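Local coordinates for FMN-dependent nitronate monooxygenase (Shewanella oneidensis, PDB 5LSM), which probably uses FMN and molecular oxygen to oxidise and so detoxify propionate 3-nitronate, at residues Arg4-Arg7 with Phe13-Ile16; Ile172-Leu177 with Pro202-Ala207; Gly216-Ala221 with Arg225-Met230. All blocks are in the same frame, centred on the assembly; numbering follows the deposited sequence.

The three contacts belong to one TIM barrel but differ in depth and chemistry. Contact 2 is buried and wholly apolar, joining strand 171-175 to helix 197-207. Contact 1 lies at the surface, where helix 4-9 meets the turn into strand 15-17 through a methyl group and a peptide. Contact 3 is partly buried and is the one of the three with a hydrogen bond between its segments; its loop also holds the FMN phosphate. Residues 225-230 connect the set: Met228 CE lies 3.6 Å from Pro14 CG of contact 1, and Met230 CE lies 3.5 Å from Pro202 CG of contact 2. Contacts 1 and 2 do not touch.

Contact 1. Residues Arg4-Arg7 with Phe13-Ile16; sequences RLTR and FPII
Thr6 OG1 is hydrogen-bonded to the carbonyl oxygen of Cys3, in the turn just behind it, and this bond helps to hold the rotation of the side chain that meets Phe13 and Pro14. With chi1 at 58°, OG1 sits between the backbone N and the carbonyl carbon of Thr6, while the methyl CG2 stands anti to that carbon and is presented to the other segment. The methyl comes over the face of the Phe13-Pro14 peptide: Thr6 CG2 is 3.9 Å from Phe13 C and equally 3.9 Å from Pro14 N. It also reaches the proline ring, at 4.0 Å from Pro14 CB. The backbones approach accordingly, Thr6 CA lying 5.9 Å from Pro14 CA. Since the groups are a methyl, a peptide face and a ring carbon, the contact is van der Waals packing over a small area, 116 Å² in total.

Pro14 is the centre of an inverse gamma turn, closed by a weak bond of 3.0 Å from Ile15 N to Phe13 O. Beside this contact, Leu5 and Ile16 both pack on Ile213, and Leu5 and Pro14 on Ala234. Phe13 and Ile15 pair through their backbones with Gly36 and Leu38, and Pro14 and Ile16 with Val235. This placement, a short N-terminal helix beside the start of the first strand, belongs to the base of the TIM barrel, at the end remote from the flavin-binding ends of the strands.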
ATOM      1  N   ARG A   4      20.657 -16.880  -0.268  1.00 53.79           N
ATOM      2  CA  ARG A   4      20.896 -17.061  -1.699  1.00 54.74           C
ATOM      3  C   ARG A   4      21.500 -15.827  -2.316  1.00 46.71           C
ATOM      4  O   ARG A   4      22.279 -15.927  -3.264  1.00 45.21           O
ATOM      5  CB  ARG A   4      19.599 -17.376  -2.424  1.00 57.17           C
ATOM      6  CG  ARG A   4      18.813 -18.496  -1.786  1.00 62.26           C
ATOM      7  CD  ARG A   4      17.346 -18.327  -2.072  1.00 68.37           C
ATOM      8  NE  ARG A   4      17.065 -18.505  -3.492  1.00 64.76           N
ATOM      9  CZ  ARG A   4      15.851 -18.402  -4.020  1.00 67.04           C
ATOM     10  NH1 ARG A   4      14.815 -18.082  -3.242  1.00 62.71           N
ATOM     11  NH2 ARG A   4      15.671 -18.611  -5.325  1.00 58.08           N
ATOM     12  N   LEU A   5      21.127 -14.660  -1.797  1.00 38.91           N
ATOM     13  CA  LEU A   5      21.612 -13.421  -2.369  1.00 36.92           C
ATOM     14  C   LEU A   5      22.946 -13.008  -1.784  1.00 37.52           C
ATOM     15  O   LEU A   5      23.776 -12.440  -2.501  1.00 38.46           O
ATOM     16  CB  LEU A   5      20.584 -12.301  -2.232  1.00 37.12           C
ATOM     17  CG  LEU A   5      19.633 -12.186  -3.426  1.00 41.76           C
ATOM     18  CD1 LEU A   5      18.807 -10.914  -3.312  1.00 45.29           C
ATOM     19  CD2 LEU A   5      20.370 -12.224  -4.763  1.00 34.26           C
ATOM     20  N   THR A   6      23.177 -13.328  -0.506  1.00 34.10           N
ATOM     21  CA  THR A   6      24.479 -13.089   0.113  1.00 34.32           C
ATOM     22  C   THR A   6      25.587 -13.899  -0.592  1.00 36.44           C
ATOM     23  O   THR A   6      26.619 -13.337  -0.982  1.00 36.03           O
ATOM     24  CB  THR A   6      24.480 -13.345   1.641  1.00 32.72           C
ATOM     25  OG1 THR A   6      24.087 -14.689   1.928  1.00 29.67           O
ATOM     26  CG2 THR A   6      23.525 -12.387   2.350  1.00 32.72           C
ATOM     27  N   ARG A   7      25.323 -15.173  -0.870  1.00 39.25           N
ATOM     28  CA  ARG A   7      26.255 -15.992  -1.664  1.00 42.31           C
ATOM     29  C   ARG A   7      26.374 -15.467  -3.107  1.00 43.28           C
ATOM     30  O   ARG A   7      27.471 -15.141  -3.551  1.00 47.03           O
ATOM     31  CB  ARG A   7      25.846 -17.474  -1.656  1.00 41.53           C
ATOM     32  N   PHE A  13      25.782  -9.199   4.520  1.00 37.26           N
ATOM     33  CA  PHE A  13      24.452  -8.960   5.071  1.00 33.15           C
ATOM     34  C   PHE A  13      23.441  -8.781   3.944  1.00 34.73           C
ATOM     35  O   PHE A  13      23.786  -8.305   2.861  1.00 38.25           O
ATOM     36  CB  PHE A  13      24.472  -7.724   5.957  1.00 32.46           C
ATOM     37  CG  PHE A  13      25.390  -7.833   7.150  1.00 32.27           C
ATOM     38  CD1 PHE A  13      25.289  -8.908   8.037  1.00 38.48           C
ATOM     39  CD2 PHE A  13      26.249  -6.791   7.477  1.00 34.00           C
ATOM     40  CE1 PHE A  13      26.072  -8.971   9.187  1.00 37.11           C
ATOM     41  CE2 PHE A  13      27.024  -6.835   8.635  1.00 35.35           C
ATOM     42  CZ  PHE A  13      26.956  -7.943   9.475  1.00 37.91           C
ATOM     43  N   PRO A  14      22.194  -9.201   4.168  1.00 34.71           N
ATOM     44  CA  PRO A  14      21.250  -9.136   3.061  1.00 37.27           C
ATOM     45  C   PRO A  14      20.501  -7.804   3.030  1.00 38.06           C
ATOM     46  O   PRO A  14      19.283  -7.788   2.840  1.00 33.51           O
ATOM     47  CB  PRO A  14      20.296 -10.305   3.354  1.00 38.78           C
ATOM     48  CG  PRO A  14      20.271 -10.379   4.842  1.00 39.82           C
ATOM     49  CD  PRO A  14      21.658  -9.974   5.304  1.00 38.96           C
ATOM     50  N   ILE A  15      21.251  -6.706   3.173  1.00 37.61           N
ATOM     51  CA  ILE A  15      20.740  -5.344   3.010  1.00 36.22           C
ATOM     52  C   ILE A  15      21.316  -4.721   1.741  1.00 33.75           C
ATOM     53  O   ILE A  15      22.520  -4.749   1.516  1.00 28.56           O
ATOM     54  CB  ILE A  15      21.172  -4.448   4.185  1.00 36.25           C
ATOM     55  CG1 ILE A  15      20.841  -5.101   5.526  1.00 42.31           C
ATOM     56  CG2 ILE A  15      20.520  -3.087   4.083  1.00 36.31           C
ATOM     57  CD1 ILE A  15      19.397  -5.521   5.670  1.00 45.46           C
ATOM     58  N   ILE A  16      20.446  -4.153   0.917  1.00 34.85           N
ATOM     59  CA  ILE A  16      20.877  -3.338  -0.220  1.00 31.26           C
ATOM     60  C   ILE A  16      20.478  -1.921   0.099  1.00 29.98           C
ATOM     61  O   ILE A  16      19.348  -1.660   0.503  1.00 32.30           O
ATOM     62  CB  ILE A  16      20.213  -3.779  -1.554  1.00 32.84           C
ATOM     63  CG1 ILE A  16      20.548  -5.258  -1.841  1.00 38.45           C
ATOM     64  CG2 ILE A  16      20.652  -2.873  -2.721  1.00 30.93           C
ATOM     65  CD1 ILE A  16      19.897  -5.811  -3.088  1.00 41.76           C
TER

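Contact 2. Residues Ile172-Leu177 with Pro202-Ala207; sequences IIAQGL and PQIIAA
In Ile204, CG1 lies beside the backbone N and anti to the carbonyl carbon (chi1 -76°), and CD1 continues anti to CA (chi2 174°), a shape that carries the longer branch from the helix to Ala174 on the strand. The end of that branch arrives alongside the alanine's CA-CB bond: Ile204 CD1 is 3.7 Å from Ala174 CB and 4.1 Å from Ala174 CA. The shorter branch serves the other partner, Ile204 CG2 lying 4.3 Å from Ile172 CG2, a looser approach of methyl to methyl. One isoleucine thus spans two strand residues that are two positions apart, as the alternation of a beta strand requires. All three residues are buried, and 121 Å² is covered between the segments.

Ile173 and Gln175 point away from the helix; Gln175 NE2 makes a weak hydrogen bond to the FMN ribityl O3', so the strand serves helix packing on one face and the cofactor on the other. Ala161 of helix 158-166 touches both Ile172 and Ile204, Ala174 also packs on Val212 of the adjacent parallel strand 212-215, and on an adjoining flank of helix 197-207 Gln203 NE2 bonds to Gln326 O of the second subunit.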
ATOM      1  N   ILE A 172      14.856 -10.025  -8.533  1.00 30.93           N
ATOM      2  CA  ILE A 172      13.764  -9.093  -8.734  1.00 28.30           C
ATOM      3  C   ILE A 172      13.641  -8.218  -7.506  1.00 28.47           C
ATOM      4  O   ILE A 172      13.552  -8.738  -6.397  1.00 30.70           O
ATOM      5  CB  ILE A 172      12.437  -9.863  -8.883  1.00 33.16           C
ATOM      6  CG1 ILE A 172      12.482 -10.723 -10.132  1.00 34.81           C
ATOM      7  CG2 ILE A 172      11.231  -8.903  -8.944  1.00 32.37           C
ATOM      8  CD1 ILE A 172      11.242 -11.573 -10.316  1.00 39.94           C
ATOM      9  N   ILE A 173      13.564  -6.899  -7.690  1.00 27.45           N
ATOM     10  CA  ILE A 173      13.223  -6.005  -6.581  1.00 27.64           C
ATOM     11  C   ILE A 173      11.703  -5.778  -6.586  1.00 27.75           C
ATOM     12  O   ILE A 173      11.162  -5.183  -7.516  1.00 25.66           O
ATOM     13  CB  ILE A 173      13.940  -4.633  -6.683  1.00 28.92           C
ATOM     14  CG1 ILE A 173      15.464  -4.789  -6.773  1.00 30.71           C
ATOM     15  CG2 ILE A 173      13.600  -3.778  -5.475  1.00 28.93           C
ATOM     16  CD1 ILE A 173      16.149  -3.617  -7.452  1.00 31.41           C
ATOM     17  N   ALA A 174      11.024  -6.274  -5.556  1.00 26.99           N
ATOM     18  CA  ALA A 174       9.587  -6.051  -5.403  1.00 27.05           C
ATOM     19  C   ALA A 174       9.339  -4.750  -4.662  1.00 26.42           C
ATOM     20  O   ALA A 174       9.461  -4.732  -3.441  1.00 22.03           O
ATOM     21  CB  ALA A 174       8.987  -7.205  -4.603  1.00 29.81           C
ATOM     22  N   GLN A 175       9.041  -3.651  -5.365  1.00 29.04           N
ATOM     23  CA  GLN A 175       8.726  -2.391  -4.627  1.00 29.43           C
ATOM     24  C   GLN A 175       7.256  -2.152  -4.445  1.00 24.64           C
ATOM     25  O   GLN A 175       6.546  -1.857  -5.391  1.00 18.64           O
ATOM     26  CB  GLN A 175       9.402  -1.122  -5.166  1.00 25.46           C
ATOM     27  CG  GLN A 175       9.063  -0.808  -6.583  1.00 31.82           C
ATOM     28  CD  GLN A 175       9.018   0.679  -6.899  1.00 29.50           C
ATOM     29  OE1 GLN A 175       8.390   1.063  -7.860  1.00 35.33           O
ATOM     30  NE2 GLN A 175       9.704   1.499  -6.122  1.00 29.20           N
ATOM     31  N   GLY A 176       6.825  -2.270  -3.190  1.00 25.13           N
ATOM     32  CA  GLY A 176       5.499  -1.886  -2.795  1.00 24.65           C
ATOM     33  C   GLY A 176       5.269  -0.407  -2.975  1.00 24.78           C
ATOM     34  O   GLY A 176       6.211   0.378  -2.986  1.00 23.51           O
ATOM     35  N   LEU A 177       3.994  -0.037  -3.046  1.00 29.71           N
ATOM     36  CA  LEU A 177       3.576   1.355  -3.128  1.00 31.63           C
ATOM     37  C   LEU A 177       4.114   2.227  -2.005  1.00 27.13           C
ATOM     38  O   LEU A 177       4.136   3.436  -2.146  1.00 28.98           O
ATOM     39  CB  LEU A 177       2.033   1.455  -3.158  1.00 35.13           C
ATOM     40  CG  LEU A 177       1.325   1.137  -4.486  1.00 30.52           C
ATOM     41  CD1 LEU A 177      -0.176   1.236  -4.323  1.00 28.91           C
ATOM     42  CD2 LEU A 177       1.786   2.083  -5.568  1.00 30.95           C
ATOM     43  N   PRO A 202       4.865 -11.495  -1.056  1.00 30.46           N
ATOM     44  CA  PRO A 202       4.583 -12.943  -1.057  1.00 27.99           C
ATOM     45  C   PRO A 202       3.995 -13.439  -2.371  1.00 30.47           C
ATOM     46  O   PRO A 202       4.236 -14.603  -2.752  1.00 35.84           O
ATOM     47  CB  PRO A 202       3.588 -13.126   0.084  1.00 26.11           C
ATOM     48  CG  PRO A 202       3.035 -11.774   0.358  1.00 30.59           C
ATOM     49  CD  PRO A 202       4.098 -10.789  -0.013  1.00 30.34           C
ATOM     50  N   GLN A 203       3.300 -12.565  -3.103  1.00 27.22           N
ATOM     51  CA  GLN A 203       2.763 -12.968  -4.385  1.00 27.19           C
ATOM     52  C   GLN A 203       3.824 -13.033  -5.472  1.00 28.77           C
ATOM     53  O   GLN A 203       3.836 -13.978  -6.243  1.00 29.60           O
ATOM     54  CB  GLN A 203       1.575 -12.109  -4.784  1.00 28.96           C
ATOM     55  CG  GLN A 203       0.332 -12.454  -3.959  1.00 29.26           C
ATOM     56  CD  GLN A 203      -0.850 -11.551  -4.260  1.00 28.01           C
ATOM     57  OE1 GLN A 203      -1.760 -11.920  -5.013  1.00 25.25           O
ATOM     58  NE2 GLN A 203      -0.842 -10.363  -3.675  1.00 26.24           N
ATOM     59  N   ILE A 204       4.796 -12.122  -5.457  1.00 28.14           N
ATOM     60  CA  ILE A 204       5.938 -12.270  -6.352  1.00 27.47           C
ATOM     61  C   ILE A 204       6.774 -13.511  -6.036  1.00 25.89           C
ATOM     62  O   ILE A 204       7.189 -14.212  -6.948  1.00 29.77           O
ATOM     63  CB  ILE A 204       6.836 -11.009  -6.418  1.00 27.39           C
ATOM     64  CG1 ILE A 204       6.178  -9.929  -7.281  1.00 27.06           C
ATOM     65  CG2 ILE A 204       8.180 -11.347  -7.058  1.00 25.73           C
ATOM     66  CD1 ILE A 204       6.912  -8.597  -7.288  1.00 25.76           C
ATOM     67  N   ILE A 205       7.044 -13.772  -4.763  1.00 27.66           N
ATOM     68  CA  ILE A 205       7.861 -14.932  -4.377  1.00 28.34           C
ATOM     69  C   ILE A 205       7.173 -16.233  -4.804  1.00 33.87           C
ATOM     70  O   ILE A 205       7.834 -17.160  -5.245  1.00 34.67           O
ATOM     71  CB  ILE A 205       8.141 -14.961  -2.851  1.00 30.27           C
ATOM     72  CG1 ILE A 205       9.220 -13.947  -2.481  1.00 31.80           C
ATOM     73  CG2 ILE A 205       8.566 -16.353  -2.378  1.00 28.01           C
ATOM     74  CD1 ILE A 205       9.162 -13.528  -1.027  1.00 32.99           C
ATOM     75  N   ALA A 206       5.843 -16.279  -4.703  1.00 38.27           N
ATOM     76  CA  ALA A 206       5.069 -17.463  -5.113  1.00 35.15           C
ATOM     77  C   ALA A 206       5.189 -17.734  -6.600  1.00 34.20           C
ATOM     78  O   ALA A 206       5.085 -18.871  -7.047  1.00 40.38           O
ATOM     79  CB  ALA A 206       3.597 -17.302  -4.733  1.00 32.86           C
ATOM     80  N   ALA A 207       5.391 -16.684  -7.372  1.00 34.33           N
ATOM     81  CA  ALA A 207       5.315 -16.778  -8.818  1.00 36.73           C
ATOM     82  C   ALA A 207       6.672 -17.063  -9.481  1.00 33.00           C
ATOM     83  O   ALA A 207       6.711 -17.472 -10.622  1.00 39.80           O
ATOM     84  CB  ALA A 207       4.722 -15.484  -9.374  1.00 38.23           C
TER

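Contact 3. Residues Gly216-Ala221 with Arg225-Met230; sequences GGIVDA and RAAMTM. With FMN (flavin mononucleotide), chain I.
Arg225 lies on helix 221-229, which follows the glycine loop after the seventh strand of the TIM barrel; that loop, with Gly238 and Thr239 after the eighth strand, forms the FMN phosphate site. Its CB lies 3.5 Å from Ala221 O, the same oxygen that accepts Arg225 N at 3.0 Å with an N-H...O angle of 147°. From there CG runs anti to the backbone N (chi1 -172°), and the chain stays extended through CD to NE, which takes the guanidinium away from the loop. At the tip NH1 makes a weak hydrogen bond to Ser346 O; the side chain also packs on Thr229 of the second subunit.

The arginine's own carbonyl oxygen is gripped twice within the helix: Thr229 N donates to Arg225 O at 2.9 Å, and Thr229 OG1 donates from above the carbonyl plane at 2.7 Å. Asp220 is the N-cap: its side chain caps a backbone N in the first turn, and OD1 is also hydrogen-bonded to Thr223 OG1. On the buried side of the contact, Ile218 CG1 meets Ala227 CB at 4.3 Å; both side chains rest on Val235 of strand 234-237.

Gly216 and Gly217 both have positive phi, with backbone angles that would press a CB against the preceding carbonyl oxygen. The loop so formed places Gly217 N 3.0 Å from FMN O2P, with an N-H...O angle of 155°.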
ATOM      1  N   GLY A 216      10.201  -1.068  -0.067  1.00 31.95           N
ATOM      2  CA  GLY A 216       9.001  -0.296   0.268  1.00 29.46           C
ATOM      3  C   GLY A 216       8.650  -0.380   1.752  1.00 28.03           C
ATOM      4  O   GLY A 216       7.955  -1.283   2.178  1.00 25.90           O
ATOM      5  N   GLY A 217       9.186   0.538   2.546  1.00 27.96           N
ATOM      6  CA  GLY A 217       8.831   0.640   3.962  1.00 25.69           C
ATOM      7  C   GLY A 217       9.716  -0.158   4.898  1.00 25.24           C
ATOM      8  O   GLY A 217       9.361  -0.371   6.050  1.00 22.79           O
ATOM      9  N   ILE A 218      10.869  -0.612   4.416  1.00 25.21           N
ATOM     10  CA  ILE A 218      11.796  -1.340   5.276  1.00 24.33           C
ATOM     11  C   ILE A 218      12.754  -0.327   5.860  1.00 22.52           C
ATOM     12  O   ILE A 218      13.576   0.263   5.134  1.00 24.54           O
ATOM     13  CB  ILE A 218      12.569  -2.463   4.520  1.00 28.37           C
ATOM     14  CG1 ILE A 218      11.618  -3.572   4.044  1.00 27.45           C
ATOM     15  CG2 ILE A 218      13.583  -3.129   5.447  1.00 27.96           C
ATOM     16  CD1 ILE A 218      10.719  -3.168   2.904  1.00 32.59           C
ATOM     17  N   VAL A 219      12.594  -0.063   7.154  1.00 22.94           N
ATOM     18  CA  VAL A 219      13.230   1.098   7.800  1.00 24.24           C
ATOM     19  C   VAL A 219      13.982   0.760   9.076  1.00 26.79           C
ATOM     20  O   VAL A 219      14.681   1.612   9.623  1.00 28.73           O
ATOM     21  CB  VAL A 219      12.208   2.185   8.156  1.00 26.85           C
ATOM     22  CG1 VAL A 219      11.522   2.710   6.903  1.00 26.13           C
ATOM     23  CG2 VAL A 219      11.185   1.653   9.146  1.00 28.26           C
ATOM     24  N   ASP A 220      13.856  -0.474   9.560  1.00 26.43           N
ATOM     25  CA  ASP A 220      14.440  -0.819  10.843  1.00 27.70           C
ATOM     26  C   ASP A 220      14.522  -2.325  11.009  1.00 28.87           C
ATOM     27  O   ASP A 220      14.190  -3.068  10.090  1.00 34.11           O
ATOM     28  CB  ASP A 220      13.633  -0.176  11.986  1.00 30.24           C
ATOM     29  CG  ASP A 220      12.159  -0.648  12.032  1.00 32.28           C
ATOM     30  OD1 ASP A 220      11.840  -1.738  11.503  1.00 33.14           O
ATOM     31  OD2 ASP A 220      11.320   0.077  12.628  1.00 35.34           O
ATOM     32  N   ALA A 221      14.999  -2.769  12.169  1.00 27.87           N
ATOM     33  CA  ALA A 221      15.226  -4.186  12.428  1.00 25.34           C
ATOM     34  C   ALA A 221      13.935  -4.972  12.337  1.00 23.83           C
ATOM     35  O   ALA A 221      13.883  -6.011  11.703  1.00 30.91           O
ATOM     36  CB  ALA A 221      15.880  -4.381  13.799  1.00 23.05           C
ATOM     37  N   ARG A 225      12.870  -7.755   9.546  1.00 33.17           N
ATOM     38  CA  ARG A 225      12.483  -9.100  10.010  1.00 38.25           C
ATOM     39  C   ARG A 225      11.184  -9.567   9.353  1.00 33.64           C
ATOM     40  O   ARG A 225      11.121 -10.676   8.829  1.00 28.24           O
ATOM     41  CB  ARG A 225      12.350  -9.168  11.552  1.00 37.96           C
ATOM     42  CG  ARG A 225      12.143 -10.589  12.085  1.00 44.50           C
ATOM     43  CD  ARG A 225      12.117 -10.687  13.612  1.00 51.26           C
ATOM     44  NE  ARG A 225      11.769 -12.048  14.056  1.00 70.23           N
ATOM     45  CZ  ARG A 225      12.582 -13.116  14.028  1.00 66.72           C
ATOM     46  NH1 ARG A 225      13.856 -13.012  13.650  1.00 58.62           N
ATOM     47  NH2 ARG A 225      12.113 -14.306  14.390  1.00 59.40           N
ATOM     48  N   ALA A 226      10.157  -8.725   9.409  1.00 28.27           N
ATOM     49  CA  ALA A 226       8.893  -9.007   8.723  1.00 25.70           C
ATOM     50  C   ALA A 226       9.106  -9.349   7.259  1.00 25.71           C
ATOM     51  O   ALA A 226       8.467 -10.245   6.750  1.00 27.57           O
ATOM     52  CB  ALA A 226       7.954  -7.821   8.841  1.00 23.65           C
ATOM     53  N   ALA A 227       9.998  -8.627   6.580  1.00 27.10           N
ATOM     54  CA  ALA A 227      10.272  -8.890   5.158  1.00 30.53           C
ATOM     55  C   ALA A 227      10.846 -10.275   4.946  1.00 28.82           C
ATOM     56  O   ALA A 227      10.368 -11.011   4.102  1.00 31.71           O
ATOM     57  CB  ALA A 227      11.210  -7.840   4.569  1.00 29.81           C
ATOM     58  N   MET A 228      11.847 -10.638   5.742  1.00 32.36           N
ATOM     59  CA  MET A 228      12.552 -11.906   5.577  1.00 27.90           C
ATOM     60  C   MET A 228      11.645 -13.082   5.952  1.00 29.12           C
ATOM     61  O   MET A 228      11.605 -14.099   5.258  1.00 30.66           O
ATOM     62  CB  MET A 228      13.805 -11.923   6.454  1.00 31.78           C
ATOM     63  CG  MET A 228      14.828 -10.844   6.143  1.00 33.15           C
ATOM     64  SD  MET A 228      15.458 -10.994   4.473  1.00 40.47           S
ATOM     65  CE  MET A 228      16.756  -9.770   4.536  1.00 50.15           C
ATOM     66  N   THR A 229      10.907 -12.922   7.045  1.00 29.55           N
ATOM     67  CA  THR A 229       9.827 -13.840   7.435  1.00 33.02           C
ATOM     68  C   THR A 229       8.917 -14.253   6.279  1.00 30.85           C
ATOM     69  O   THR A 229       8.427 -15.368   6.247  1.00 30.65           O
ATOM     70  CB  THR A 229       8.939 -13.200   8.519  1.00 36.29           C
ATOM     71  OG1 THR A 229       9.735 -12.886   9.666  1.00 47.63           O
ATOM     72  CG2 THR A 229       7.850 -14.130   8.935  1.00 44.07           C
ATOM     73  N   MET A 230       8.608 -13.314   5.400  1.00 32.00           N
ATOM     74  CA  MET A 230       7.757 -13.583   4.250  1.00 36.97           C
ATOM     75  C   MET A 230       8.466 -14.352   3.150  1.00 33.27           C
ATOM     76  O   MET A 230       7.820 -14.752   2.192  1.00 32.33           O
ATOM     77  CB  MET A 230       7.244 -12.275   3.647  1.00 43.14           C
ATOM     78  CG  MET A 230       6.503 -11.380   4.625  1.00 49.15           C
ATOM     79  SD  MET A 230       4.968 -10.756   3.944  1.00 50.02           S
ATOM     80  CE  MET A 230       4.129 -12.307   3.671  1.00 47.76           C
TER
HETATM   81  N1  FMN I 401      15.395   3.621  -7.532  1.00 45.96           N
HETATM   82  C2  FMN I 401      16.173   3.523  -8.648  1.00 44.75           C
HETATM   83  O2  FMN I 401      16.152   2.462  -9.322  1.00 50.31           O
HETATM   84  N3  FMN I 401      16.953   4.539  -9.074  1.00 46.11           N
HETATM   85  C4  FMN I 401      17.016   5.705  -8.415  1.00 43.67           C
HETATM   86  O4  FMN I 401      17.726   6.645  -8.813  1.00 35.35           O
HETATM   87  C4A FMN I 401      16.189   5.877  -7.204  1.00 44.97           C
HETATM   88  N5  FMN I 401      16.241   7.009  -6.499  1.00 48.31           N
HETATM   89  C5A FMN I 401      15.549   7.156  -5.356  1.00 50.46           C
HETATM   90  C6  FMN I 401      15.681   8.359  -4.668  1.00 49.69           C
HETATM   91  C7  FMN I 401      15.008   8.566  -3.481  1.00 45.30           C
HETATM   92  C7M FMN I 401      15.164   9.897  -2.792  1.00 43.61           C
HETATM   93  C8  FMN I 401      14.129   7.489  -2.942  1.00 41.56           C
HETATM   94  C8M FMN I 401      13.380   7.722  -1.647  1.00 42.69           C
HETATM   95  C9  FMN I 401      13.988   6.277  -3.634  1.00 40.78           C
HETATM   96  C9A FMN I 401      14.673   6.061  -4.842  1.00 45.83           C
HETATM   97  N10 FMN I 401      14.616   4.837  -5.579  1.00 47.05           N
HETATM   98  C10 FMN I 401      15.359   4.740  -6.775  1.00 42.72           C
HETATM   99  C1' FMN I 401      13.759   3.706  -5.179  1.00 46.15           C
HETATM  100  C2' FMN I 401      14.476   2.770  -4.220  1.00 45.52           C
HETATM  101  O2' FMN I 401      15.344   1.905  -4.975  1.00 46.76           O
HETATM  102  C3' FMN I 401      13.475   1.929  -3.415  1.00 40.25           C
HETATM  103  O3' FMN I 401      12.484   1.386  -4.295  1.00 37.97           O
HETATM  104  C4' FMN I 401      12.729   2.711  -2.333  1.00 37.41           C
HETATM  105  O4' FMN I 401      13.533   3.713  -1.698  1.00 31.76           O
HETATM  106  C5' FMN I 401      12.211   1.718  -1.305  1.00 34.79           C
HETATM  107  O5' FMN I 401      11.344   2.343  -0.362  1.00 32.72           O
HETATM  108  P   FMN I 401      11.857   3.126   0.947  1.00 26.93           P
HETATM  109  O1P FMN I 401      13.112   2.435   1.431  1.00 28.13           O
HETATM  110  O2P FMN I 401      10.686   2.993   1.886  1.00 26.88           O
HETATM  111  O3P FMN I 401      12.088   4.496   0.415  1.00 27.63           O